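PDB 1J5X: glucosamine-6-phosphate deaminase from Thermotoga maritima, which belongs to the SIS-domain proteins, which have an alpha/beta fold, and pairs two lobes each built around a parallel beta sheet. Local coordinates for residues 60-65 with 230-235. Residues are numbered along the deposited sequence; the frame is centred on the assembly and turned at random.
Sequences CGSSYN and SALKCI
The peptide group joining Gly61 to Ser62 turns one face to Leu232, whose CD2 methyl sits almost directly above the nitrogen, 3.5 Å from Ser62 N. The other flat group, the side-chain amide of Asn65, is met end-on: its ND2 lies 3.8 Å from Leu232 CD2, and neither face of the amide is stacked by the leucine. They belong to the turn after strand 54-59 and the first turn of helix 62-78, in the SIS domain. They face helix 222-238, which packs against the sheet containing strand 214-218, so the contact bridges the two parallel-sheet lobes.

Gly61, whose positive phi is a backbone shape glycine takes readily, is the N-cap of helix 62-78, and its carbonyl O accepts a bond from Asn65 N at 2.9 Å. Leu232 holds CG anti to its backbone N (chi1 175°), which sends the branch across to this first turn, where CD2 is the methyl that does the touching. The fit is tight, for Ser62 OG comes within 3.2 Å of Leu232 CD2. Nearer the helix backbone, Leu232 CB approaches Asn65 ND2 at 4.1 Å, so the amide nitrogen meets both the root and one tip of the leucine.

The same polar side chains that Leu232 covers are tied to Glu229, one turn before Lys233. Its OE1 accepts a hydrogen bond from Asn65 ND2 and has a weak one with Ser62 OG. Glu229 OE2, through a salt bridge, and Met160 O, through a hydrogen bond, both hold the ammonium group of Lys233. Bends at chi2 (-65°) and chi3 of Lys233 fold the chain back toward helix 62-78, bringing NZ to 2.8 Å from Ser62 OG.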
ATOM      1  N   CYS A  60      -0.418   6.267   9.897  1.00 15.45           N
ATOM      2  CA  CYS A  60      -1.874   6.131  10.046  1.00 15.13           C
ATOM      3  C   CYS A  60      -2.588   5.888   8.729  1.00 14.70           C
ATOM      4  O   CYS A  60      -2.187   6.474   7.696  1.00 16.50           O
ATOM      5  CB  CYS A  60      -2.501   7.416  10.634  1.00 14.53           C
ATOM      6  SG  CYS A  60      -1.799   7.922  12.235  1.00 20.19           S
ATOM      7  N   GLY A  61      -3.609   5.040   8.771  1.00 16.54           N
ATOM      8  CA  GLY A  61      -4.438   4.785   7.574  1.00 14.95           C
ATOM      9  C   GLY A  61      -3.604   4.216   6.437  1.00 19.65           C
ATOM     10  O   GLY A  61      -2.848   3.224   6.650  1.00 15.39           O
ATOM     11  N   SER A  62      -3.743   4.784   5.234  1.00 16.95           N
ATOM     12  CA  SER A  62      -2.910   4.303   4.105  1.00 17.55           C
ATOM     13  C   SER A  62      -1.441   4.329   4.445  1.00 18.53           C
ATOM     14  O   SER A  62      -0.677   3.484   3.923  1.00 20.51           O
ATOM     15  CB  SER A  62      -3.075   5.160   2.822  1.00 21.71           C
ATOM     16  OG  SER A  62      -4.433   5.201   2.519  1.00 34.94           O
ATOM     17  N   SER A  63      -1.012   5.293   5.281  1.00 15.79           N
ATOM     18  CA  SER A  63       0.418   5.368   5.612  1.00 18.24           C
ATOM     19  C   SER A  63       0.815   4.241   6.601  1.00 18.22           C
ATOM     20  O   SER A  63       1.978   3.857   6.717  1.00 18.43           O
ATOM     21  CB  SER A  63       0.776   6.730   6.180  1.00 19.97           C
ATOM     22  OG  SER A  63       1.042   7.676   5.127  1.00 20.93           O
ATOM     23  N   TYR A  64      -0.158   3.745   7.338  1.00 17.48           N
ATOM     24  CA  TYR A  64       0.158   2.609   8.203  1.00 16.72           C
ATOM     25  C   TYR A  64       0.241   1.424   7.273  1.00 17.10           C
ATOM     26  O   TYR A  64       1.078   0.527   7.460  1.00 17.17           O
ATOM     27  CB  TYR A  64      -0.936   2.355   9.266  1.00 16.92           C
ATOM     28  CG  TYR A  64      -0.840   0.971   9.893  1.00 15.79           C
ATOM     29  CD1 TYR A  64       0.184   0.662  10.805  1.00 16.43           C
ATOM     30  CD2 TYR A  64      -1.720  -0.054   9.456  1.00 17.16           C
ATOM     31  CE1 TYR A  64       0.380  -0.653  11.280  1.00 22.25           C
ATOM     32  CE2 TYR A  64      -1.526  -1.415   9.926  1.00 23.16           C
ATOM     33  CZ  TYR A  64      -0.462  -1.680  10.818  1.00 26.58           C
ATOM     34  OH  TYR A  64      -0.152  -2.990  11.176  1.00 25.60           O
ATOM     35  N   ASN A  65      -0.669   1.345   6.302  1.00 17.07           N
ATOM     36  CA  ASN A  65      -0.572   0.199   5.382  1.00 16.10           C
ATOM     37  C   ASN A  65       0.742   0.188   4.620  1.00 16.48           C
ATOM     38  O   ASN A  65       1.290  -0.900   4.310  1.00 18.03           O
ATOM     39  CB  ASN A  65      -1.752   0.194   4.388  1.00 17.87           C
ATOM     40  CG  ASN A  65      -3.088   0.016   5.108  1.00 20.28           C
ATOM     41  OD1 ASN A  65      -3.186  -0.697   6.113  1.00 18.40           O
ATOM     42  ND2 ASN A  65      -4.121   0.637   4.580  1.00 18.79           N
ATOM     43  N   SER A 230      -5.526  -2.121  -0.426  1.00 17.97           N
ATOM     44  CA  SER A 230      -6.566  -2.263  -1.468  1.00 18.93           C
ATOM     45  C   SER A 230      -7.987  -2.094  -0.845  1.00 18.99           C
ATOM     46  O   SER A 230      -8.866  -1.369  -1.375  1.00 21.58           O
ATOM     47  CB  SER A 230      -6.459  -3.622  -2.100  1.00 17.56           C
ATOM     48  OG  SER A 230      -5.266  -3.659  -2.898  1.00 19.33           O
ATOM     49  N   ALA A 231      -8.213  -2.757   0.267  1.00 17.43           N
ATOM     50  CA  ALA A 231      -9.523  -2.640   0.904  1.00 19.81           C
ATOM     51  C   ALA A 231      -9.820  -1.216   1.283  1.00 20.96           C
ATOM     52  O   ALA A 231     -10.945  -0.724   1.078  1.00 19.93           O
ATOM     53  CB  ALA A 231      -9.599  -3.592   2.137  1.00 19.49           C
ATOM     54  N   LEU A 232      -8.816  -0.496   1.768  1.00 18.21           N
ATOM     55  CA  LEU A 232      -9.070   0.863   2.196  1.00 20.35           C
ATOM     56  C   LEU A 232      -9.436   1.757   1.003  1.00 23.38           C
ATOM     57  O   LEU A 232     -10.291   2.685   1.103  1.00 20.96           O
ATOM     58  CB  LEU A 232      -7.831   1.413   2.941  1.00 20.25           C
ATOM     59  CG  LEU A 232      -7.932   2.885   3.328  1.00 23.68           C
ATOM     60  CD1 LEU A 232      -9.084   2.966   4.315  1.00 23.02           C
ATOM     61  CD2 LEU A 232      -6.685   3.426   4.018  1.00 21.07           C
ATOM     62  N   LYS A 233      -8.793   1.521  -0.149  1.00 19.45           N
ATOM     63  CA  LYS A 233      -9.135   2.340  -1.326  1.00 21.37           C
ATOM     64  C   LYS A 233     -10.592   2.136  -1.700  1.00 20.89           C
ATOM     65  O   LYS A 233     -11.280   3.110  -2.048  1.00 23.65           O
ATOM     66  CB  LYS A 233      -8.265   1.970  -2.541  1.00 20.71           C
ATOM     67  CG  LYS A 233      -6.746   1.991  -2.351  1.00 22.19           C
ATOM     68  CD  LYS A 233      -6.148   3.360  -2.059  1.00 18.94           C
ATOM     69  CE  LYS A 233      -6.360   3.833  -0.564  1.00 20.42           C
ATOM     70  NZ  LYS A 233      -5.276   4.808  -0.124  1.00 21.84           N
ATOM     71  N   CYS A 234     -11.072   0.907  -1.663  1.00 20.73           N
ATOM     72  CA  CYS A 234     -12.462   0.687  -2.048  1.00 21.98           C
ATOM     73  C   CYS A 234     -13.426   1.153  -1.009  1.00 24.13           C
ATOM     74  O   CYS A 234     -14.579   1.490  -1.342  1.00 21.53           O
ATOM     75  CB  CYS A 234     -12.730  -0.746  -2.364  1.00 20.18           C
ATOM     76  SG  CYS A 234     -11.772  -1.217  -3.889  1.00 23.42           S
ATOM     77  N   ILE A 235     -12.975   1.191   0.242  1.00 22.94           N
ATOM     78  CA  ILE A 235     -13.865   1.688   1.289  1.00 22.34           C
ATOM     79  C   ILE A 235     -13.996   3.170   1.109  1.00 23.12           C
ATOM     80  O   ILE A 235     -15.118   3.675   1.017  1.00 25.50           O
ATOM     81  CB  ILE A 235     -13.304   1.370   2.733  1.00 23.85           C
ATOM     82  CG1 ILE A 235     -13.481  -0.120   3.028  1.00 25.11           C
ATOM     83  CG2 ILE A 235     -14.014   2.246   3.777  1.00 24.83           C
ATOM     84  CD1 ILE A 235     -12.567  -0.713   4.212  1.00 25.10           C
TER